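PDB 4RV0: nuclear protein localization protein 4 homolog, which may belong to a complex that binds ubiquitinated proteins and exports misfolded ER proteins for proteasomal degradation; this piece is its ubiquitin-like domain. Local coordinates for residues B[24-36]-B[58-71]. Sequence-based numbering, arbitrary orientation.
Sequences EISPKSNLKHLYD and ELQASGSQLVGTSL
Ser-29 O takes Val-67 N at 2.7 Å in a nearly straight bond (170° at the hydrogen), and Leu-31 N returns one to Gln-65 O at 3.0 Å. This pair frames a single beta bridge between Asn-30 and Leu-66, each the N-cap of a helix. Gly-68 N adds a third bond, to Pro-27 O. Next to these backbone bonds, Leu-34 CD2 meets Leu-71 CD1 tip to tip at 3.8 Å, while the Leu-31 and Leu-59 side chains cross at about a right angle, meeting through their CD2 atoms. Ala-61 CB sits over the Tyr-35 ring centre, 4.1 Å from the centroid and 11° off the normal, a CH-pi contact. With CG between backbone N and carbonyl carbon (chi1 58°), Asn-30 turns OD1 back to accept His-33 N at 3.0 Å and lays CG 3.7 Å from Gly-63 CA. An alanine here would remove that cap, probably leaving His-33 N without its side-chain acceptor. Within this ubiquitin-like fold, the bridge ties the start of helix 31-41 to short helix 67-70; Ile-25 and Leu-71 both pack on Ile-12 of strand 10-16, and Leu-71 also touches Val-77 of strand 76-80.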
ATOM      1  N   GLU B  24     -18.401  -0.179  -1.912  1.00 15.46           N
ATOM      2  CA  GLU B  24     -19.380  -0.047  -0.838  1.00 16.04           C
ATOM      3  C   GLU B  24     -20.592  -0.905  -1.169  1.00 19.95           C
ATOM      4  O   GLU B  24     -21.178  -0.779  -2.256  1.00 18.36           O
ATOM      5  CB  GLU B  24     -19.787   1.410  -0.613  1.00 23.75           C
ATOM      6  CG  GLU B  24     -18.630   2.304  -0.188  1.00 30.66           C
ATOM      7  CD  GLU B  24     -19.036   3.757  -0.011  1.00 43.75           C
ATOM      8  OE1 GLU B  24     -20.152   4.133  -0.440  1.00 46.93           O
ATOM      9  OE2 GLU B  24     -18.227   4.529   0.544  1.00 45.63           O
ATOM     10  N   ILE B  25     -20.946  -1.797  -0.249  1.00 16.87           N
ATOM     11  CA  ILE B  25     -21.989  -2.783  -0.497  1.00 18.12           C
ATOM     12  C   ILE B  25     -22.682  -3.189   0.806  1.00 20.42           C
ATOM     13  O   ILE B  25     -22.062  -3.235   1.868  1.00 19.69           O
ATOM     14  CB  ILE B  25     -21.403  -4.007  -1.250  1.00 16.91           C
ATOM     15  CG1 ILE B  25     -22.494  -5.012  -1.600  1.00 14.69           C
ATOM     16  CG2 ILE B  25     -20.282  -4.666  -0.446  1.00 14.79           C
ATOM     17  CD1 ILE B  25     -21.997  -6.131  -2.496  1.00 15.29           C
ATOM     18  N   SER B  26     -23.981  -3.466   0.729  1.00 25.55           N
ATOM     19  CA  SER B  26     -24.707  -3.959   1.888  1.00 21.43           C
ATOM     20  C   SER B  26     -24.195  -5.343   2.241  1.00 16.60           C
ATOM     21  O   SER B  26     -24.011  -6.179   1.362  1.00 16.84           O
ATOM     22  CB  SER B  26     -26.220  -3.978   1.646  1.00 23.07           C
ATOM     23  OG  SER B  26     -26.893  -4.513   2.775  1.00 21.40           O
ATOM     24  N   PRO B  27     -23.917  -5.575   3.533  1.00 16.66           N
ATOM     25  CA  PRO B  27     -23.496  -6.888   4.034  1.00 21.85           C
ATOM     26  C   PRO B  27     -24.591  -7.935   3.883  1.00 23.05           C
ATOM     27  O   PRO B  27     -24.315  -9.135   3.979  1.00 21.75           O
ATOM     28  CB  PRO B  27     -23.215  -6.628   5.525  1.00 19.21           C
ATOM     29  CG  PRO B  27     -23.959  -5.387   5.850  1.00 20.74           C
ATOM     30  CD  PRO B  27     -23.963  -4.563   4.604  1.00 21.52           C
ATOM     31  N   LYS B  28     -25.815  -7.484   3.640  1.00 19.31           N
ATOM     32  CA  LYS B  28     -26.919  -8.405   3.420  1.00 24.91           C
ATOM     33  C   LYS B  28     -27.056  -8.691   1.931  1.00 22.89           C
ATOM     34  O   LYS B  28     -27.932  -9.450   1.519  1.00 34.80           O
ATOM     35  CB  LYS B  28     -28.215  -7.835   4.000  1.00 23.99           C
ATOM     36  CG  LYS B  28     -28.131  -7.682   5.517  1.00 27.58           C
ATOM     37  CD  LYS B  28     -29.137  -6.687   6.062  1.00 33.39           C
ATOM     38  CE  LYS B  28     -29.165  -6.717   7.598  1.00 44.71           C
ATOM     39  NZ  LYS B  28     -29.770  -7.956   8.165  1.00 43.12           N
ATOM     40  N   SER B  29     -26.199  -8.084   1.111  1.00 19.59           N
ATOM     41  CA  SER B  29     -26.152  -8.488  -0.290  1.00 26.32           C
ATOM     42  C   SER B  29     -25.450  -9.823  -0.371  1.00 25.86           C
ATOM     43  O   SER B  29     -24.838 -10.299   0.594  1.00 22.81           O
ATOM     44  CB  SER B  29     -25.412  -7.480  -1.174  1.00 23.70           C
ATOM     45  OG  SER B  29     -26.118  -6.267  -1.269  1.00 23.82           O
ATOM     46  N   ASN B  30     -25.557 -10.429  -1.540  1.00 27.77           N
ATOM     47  CA  ASN B  30     -24.971 -11.717  -1.790  1.00 23.84           C
ATOM     48  C   ASN B  30     -23.654 -11.574  -2.540  1.00 24.99           C
ATOM     49  O   ASN B  30     -23.368 -10.510  -3.096  1.00 20.60           O
ATOM     50  CB  ASN B  30     -25.959 -12.549  -2.577  1.00 28.96           C
ATOM     51  CG  ASN B  30     -26.333 -11.884  -3.872  1.00 28.88           C
ATOM     52  OD1 ASN B  30     -25.616 -12.010  -4.864  1.00 30.32           O
ATOM     53  ND2 ASN B  30     -27.431 -11.123  -3.862  1.00 29.00           N
ATOM     54  N   LEU B  31     -22.861 -12.641  -2.565  1.00 23.29           N
ATOM     55  CA  LEU B  31     -21.561 -12.597  -3.222  1.00 23.20           C
ATOM     56  C   LEU B  31     -21.626 -12.309  -4.728  1.00 24.68           C
ATOM     57  O   LEU B  31     -20.710 -11.684  -5.274  1.00 21.25           O
ATOM     58  CB  LEU B  31     -20.759 -13.873  -2.951  1.00 19.40           C
ATOM     59  CG  LEU B  31     -20.178 -14.068  -1.543  1.00 26.09           C
ATOM     60  CD1 LEU B  31     -19.372 -15.367  -1.470  1.00 26.65           C
ATOM     61  CD2 LEU B  31     -19.332 -12.889  -1.112  1.00 19.04           C
ATOM     62  N   LYS B  32     -22.670 -12.782  -5.415  1.00 22.02           N
ATOM     63  CA  LYS B  32     -22.810 -12.449  -6.832  1.00 20.81           C
ATOM     64  C   LYS B  32     -22.908 -10.955  -7.058  1.00 14.30           C
ATOM     65  O   LYS B  32     -22.344 -10.430  -8.019  1.00 15.70           O
ATOM     66  CB  LYS B  32     -24.017 -13.128  -7.494  1.00 23.66           C
ATOM     67  CG  LYS B  32     -24.177 -12.657  -8.947  1.00 17.82           C
ATOM     68  CD  LYS B  32     -25.193 -13.454  -9.722  1.00 18.84           C
ATOM     69  CE  LYS B  32     -25.341 -12.942 -11.149  1.00 14.35           C
ATOM     70  NZ  LYS B  32     -25.891 -11.564 -11.284  1.00  7.52           N
ATOM     71  N   HIS B  33     -23.626 -10.268  -6.180  1.00 13.08           N
ATOM     72  CA  HIS B  33     -23.739  -8.829  -6.304  1.00 13.93           C
ATOM     73  C   HIS B  33     -22.378  -8.163  -6.163  1.00 11.39           C
ATOM     74  O   HIS B  33     -22.105  -7.171  -6.836  1.00 11.95           O
ATOM     75  CB  HIS B  33     -24.750  -8.258  -5.308  1.00 14.41           C
ATOM     76  CG  HIS B  33     -24.965  -6.782  -5.453  1.00 15.84           C
ATOM     77  ND1 HIS B  33     -24.951  -5.924  -4.386  1.00 18.35           N
ATOM     78  CD2 HIS B  33     -25.182  -6.021  -6.552  1.00 15.92           C
ATOM     79  CE1 HIS B  33     -25.160  -4.681  -4.810  1.00 13.86           C
ATOM     80  NE2 HIS B  33     -25.293  -4.724  -6.126  1.00 15.10           N
ATOM     81  N   LEU B  34     -21.526  -8.711  -5.297  1.00 12.41           N
ATOM     82  CA  LEU B  34     -20.165  -8.200  -5.144  1.00 13.66           C
ATOM     83  C   LEU B  34     -19.418  -8.362  -6.462  1.00 10.93           C
ATOM     84  O   LEU B  34     -18.772  -7.426  -6.948  1.00  8.37           O
ATOM     85  CB  LEU B  34     -19.422  -8.916  -4.011  1.00 11.45           C
ATOM     86  CG  LEU B  34     -17.957  -8.539  -3.752  1.00 10.07           C
ATOM     87  CD1 LEU B  34     -17.790  -7.064  -3.392  1.00  9.00           C
ATOM     88  CD2 LEU B  34     -17.368  -9.423  -2.640  1.00 11.89           C
ATOM     89  N   TYR B  35     -19.531  -9.549  -7.047  1.00 11.72           N
ATOM     90  CA  TYR B  35     -18.916  -9.818  -8.344  1.00 11.82           C
ATOM     91  C   TYR B  35     -19.442  -8.860  -9.412  1.00 10.68           C
ATOM     92  O   TYR B  35     -18.663  -8.298 -10.189  1.00 10.95           O
ATOM     93  CB  TYR B  35     -19.121 -11.273  -8.759  1.00 12.07           C
ATOM     94  CG  TYR B  35     -18.079 -12.244  -8.227  1.00 13.14           C
ATOM     95  CD1 TYR B  35     -17.015 -12.638  -9.015  1.00  9.29           C
ATOM     96  CD2 TYR B  35     -18.173 -12.772  -6.939  1.00 17.93           C
ATOM     97  CE1 TYR B  35     -16.065 -13.542  -8.545  1.00 15.03           C
ATOM     98  CE2 TYR B  35     -17.229 -13.680  -6.455  1.00 14.03           C
ATOM     99  CZ  TYR B  35     -16.175 -14.053  -7.266  1.00 18.77           C
ATOM    100  OH  TYR B  35     -15.222 -14.948  -6.811  1.00 17.39           O
ATOM    101  N   ASP B  36     -20.761  -8.675  -9.452  1.00 10.02           N
ATOM    102  CA  ASP B  36     -21.366  -7.746 -10.405  1.00 11.68           C
ATOM    103  C   ASP B  36     -20.870  -6.318 -10.159  1.00  8.43           C
ATOM    104  O   ASP B  36     -20.602  -5.573 -11.103  1.00  9.18           O
ATOM    105  CB  ASP B  36     -22.909  -7.786 -10.348  1.00  9.09           C
ATOM    106  CG  ASP B  36     -23.506  -9.081 -10.917  1.00 15.21           C
ATOM    107  OD1 ASP B  36     -22.878  -9.694 -11.809  1.00 13.81           O
ATOM    108  OD2 ASP B  36     -24.624  -9.470 -10.482  1.00 12.16           O
ATOM    109  N   GLU B  58     -11.330 -19.273  -2.819  1.00 29.44           N
ATOM    110  CA  GLU B  58     -12.153 -18.504  -3.739  1.00 26.66           C
ATOM    111  C   GLU B  58     -13.488 -18.156  -3.097  1.00 26.48           C
ATOM    112  O   GLU B  58     -14.102 -18.981  -2.420  1.00 28.81           O
ATOM    113  CB  GLU B  58     -12.365 -19.270  -5.051  1.00 28.78           C
ATOM    114  CG  GLU B  58     -13.106 -18.478  -6.122  1.00 26.94           C
ATOM    115  CD  GLU B  58     -13.135 -19.184  -7.474  1.00 41.22           C
ATOM    116  OE1 GLU B  58     -12.369 -20.152  -7.681  1.00 36.92           O
ATOM    117  OE2 GLU B  58     -13.932 -18.760  -8.338  1.00 46.27           O
ATOM    118  N   LEU B  59     -13.899 -16.905  -3.280  1.00 26.74           N
ATOM    119  CA  LEU B  59     -15.245 -16.453  -2.977  1.00 25.17           C
ATOM    120  C   LEU B  59     -16.157 -16.919  -4.118  1.00 27.37           C
ATOM    121  O   LEU B  59     -15.859 -16.679  -5.290  1.00 30.48           O
ATOM    122  CB  LEU B  59     -15.283 -14.928  -2.874  1.00 19.50           C
ATOM    123  CG  LEU B  59     -14.765 -14.163  -1.644  1.00 25.62           C
ATOM    124  CD1 LEU B  59     -13.254 -14.085  -1.597  1.00 22.83           C
ATOM    125  CD2 LEU B  59     -15.319 -12.756  -1.653  1.00 18.67           C
ATOM    126  N   GLN B  60     -17.235 -17.620  -3.787  1.00 27.92           N
ATOM    127  CA  GLN B  60     -18.140 -18.148  -4.812  1.00 29.78           C
ATOM    128  C   GLN B  60     -19.140 -17.112  -5.336  1.00 30.95           C
ATOM    129  O   GLN B  60     -19.885 -16.515  -4.559  1.00 32.15           O
ATOM    130  CB  GLN B  60     -18.885 -19.379  -4.281  1.00 33.79           C
ATOM    131  CG  GLN B  60     -17.953 -20.484  -3.821  1.00 35.29           C
ATOM    132  CD  GLN B  60     -16.960 -20.890  -4.884  1.00 41.98           C
ATOM    133  OE1 GLN B  60     -15.749 -20.770  -4.691  1.00 43.52           O
ATOM    134  NE2 GLN B  60     -17.460 -21.405  -6.000  1.00 42.75           N
ATOM    135  N   ALA B  61     -19.166 -16.906  -6.650  1.00 28.14           N
ATOM    136  CA  ALA B  61     -20.181 -16.047  -7.258  1.00 28.87           C
ATOM    137  C   ALA B  61     -21.592 -16.598  -6.990  1.00 35.28           C
ATOM    138  O   ALA B  61     -22.056 -17.486  -7.705  1.00 41.40           O
ATOM    139  CB  ALA B  61     -19.932 -15.926  -8.751  1.00 25.43           C
ATOM    140  N   SER B  62     -22.254 -16.039  -5.973  1.00 35.13           N
ATOM    141  CA  SER B  62     -23.519 -16.528  -5.384  1.00 36.35           C
ATOM    142  C   SER B  62     -24.753 -16.590  -6.381  1.00 38.93           C
ATOM    143  O   SER B  62     -24.540 -17.084  -7.491  1.00 40.62           O
ATOM    144  CB  SER B  62     -23.743 -15.726  -4.093  1.00 31.15           C
ATOM    145  OG  SER B  62     -23.141 -16.375  -2.986  1.00 40.44           O
ATOM    146  N   GLY B  63     -26.018 -16.210  -6.097  1.00 38.40           N
ATOM    147  CA  GLY B  63     -26.585 -15.448  -4.992  1.00 38.30           C
ATOM    148  C   GLY B  63     -26.904 -16.335  -3.804  1.00 39.86           C
ATOM    149  O   GLY B  63     -27.065 -17.548  -3.937  1.00 48.04           O
ATOM    150  N   SER B  64     -26.964 -15.691  -2.641  1.00 40.52           N
ATOM    151  CA  SER B  64     -27.236 -16.286  -1.328  1.00 39.92           C
ATOM    152  C   SER B  64     -26.050 -17.136  -0.840  1.00 41.88           C
ATOM    153  O   SER B  64     -26.151 -18.346  -0.610  1.00 48.00           O
ATOM    154  CB  SER B  64     -28.540 -17.100  -1.314  1.00 43.73           C
ATOM    155  OG  SER B  64     -28.451 -18.252  -2.142  1.00 55.50           O
ATOM    156  N   GLN B  65     -24.922 -16.454  -0.710  1.00 37.83           N
ATOM    157  CA  GLN B  65     -24.003 -16.612   0.392  1.00 29.99           C
ATOM    158  C   GLN B  65     -23.944 -15.127   0.624  1.00 28.63           C
ATOM    159  O   GLN B  65     -23.764 -14.377  -0.331  1.00 31.12           O
ATOM    160  CB  GLN B  65     -22.659 -17.215  -0.007  1.00 29.07           C
ATOM    161  CG  GLN B  65     -22.745 -18.693  -0.386  1.00 41.47           C
ATOM    162  CD  GLN B  65     -21.421 -19.269  -0.867  1.00 37.76           C
ATOM    163  OE1 GLN B  65     -20.497 -18.532  -1.211  1.00 47.40           O
ATOM    164  NE2 GLN B  65     -21.347 -20.593  -0.946  1.00 35.16           N
ATOM    165  N   LEU B  66     -24.160 -14.659   1.838  1.00 24.55           N
ATOM    166  CA  LEU B  66     -24.234 -13.222   1.978  1.00 26.68           C
ATOM    167  C   LEU B  66     -22.832 -12.658   2.115  1.00 30.56           C
ATOM    168  O   LEU B  66     -21.908 -13.346   2.573  1.00 31.43           O
ATOM    169  CB  LEU B  66     -25.100 -12.831   3.182  1.00 31.00           C
ATOM    170  CG  LEU B  66     -26.530 -13.387   3.178  1.00 26.78           C
ATOM    171  CD1 LEU B  66     -27.302 -12.953   4.401  1.00 29.64           C
ATOM    172  CD2 LEU B  66     -27.262 -12.945   1.932  1.00 32.13           C
ATOM    173  N   VAL B  67     -22.674 -11.424   1.647  1.00 29.09           N
ATOM    174  CA  VAL B  67     -21.436 -10.683   1.820  1.00 28.59           C
ATOM    175  C   VAL B  67     -21.022 -10.728   3.286  1.00 25.51           C
ATOM    176  O   VAL B  67     -19.895 -11.096   3.620  1.00 31.64           O
ATOM    177  CB  VAL B  67     -21.599  -9.223   1.350  1.00 23.95           C
ATOM    178  CG1 VAL B  67     -20.524  -8.329   1.951  1.00 18.26           C
ATOM    179  CG2 VAL B  67     -21.598  -9.156  -0.172  1.00 17.17           C
ATOM    180  N   GLY B  68     -21.965 -10.404   4.161  1.00 24.74           N
ATOM    181  CA  GLY B  68     -21.691 -10.314   5.584  1.00 30.83           C
ATOM    182  C   GLY B  68     -21.336 -11.590   6.327  1.00 31.31           C
ATOM    183  O   GLY B  68     -20.822 -11.521   7.441  1.00 35.00           O
ATOM    184  N   THR B  69     -21.594 -12.754   5.739  1.00 29.32           N
ATOM    185  CA  THR B  69     -21.229 -13.990   6.419  1.00 30.44           C
ATOM    186  C   THR B  69     -19.742 -14.309   6.257  1.00 35.82           C
ATOM    187  O   THR B  69     -19.115 -14.864   7.166  1.00 36.71           O
ATOM    188  CB  THR B  69     -22.103 -15.200   5.992  1.00 38.21           C
ATOM    189  OG1 THR B  69     -21.907 -15.501   4.603  1.00 37.03           O
ATOM    190  CG2 THR B  69     -23.580 -14.919   6.258  1.00 36.65           C
ATOM    191  N   SER B  70     -19.174 -13.949   5.108  1.00 33.78           N
ATOM    192  CA  SER B  70     -17.759 -14.225   4.851  1.00 33.20           C
ATOM    193  C   SER B  70     -16.855 -12.990   4.955  1.00 29.31           C
ATOM    194  O   SER B  70     -15.631 -13.121   5.021  1.00 30.11           O
ATOM    195  CB  SER B  70     -17.581 -14.913   3.490  1.00 35.67           C
ATOM    196  OG  SER B  70     -18.243 -14.207   2.453  1.00 34.77           O
ATOM    197  N   LEU B  71     -17.443 -11.797   4.975  1.00 27.52           N
ATOM    198  CA  LEU B  71     -16.637 -10.576   4.934  1.00 20.66           C
ATOM    199  C   LEU B  71     -17.050  -9.569   5.983  1.00 25.37           C
ATOM    200  O   LEU B  71     -18.226  -9.456   6.335  1.00 24.64           O
ATOM    201  CB  LEU B  71     -16.746  -9.921   3.557  1.00 19.78           C
ATOM    202  CG  LEU B  71     -16.280 -10.747   2.358  1.00 21.33           C
ATOM    203  CD1 LEU B  71     -16.806 -10.138   1.059  1.00 15.86           C
ATOM    204  CD2 LEU B  71     -14.758 -10.822   2.337  1.00 22.57           C
TER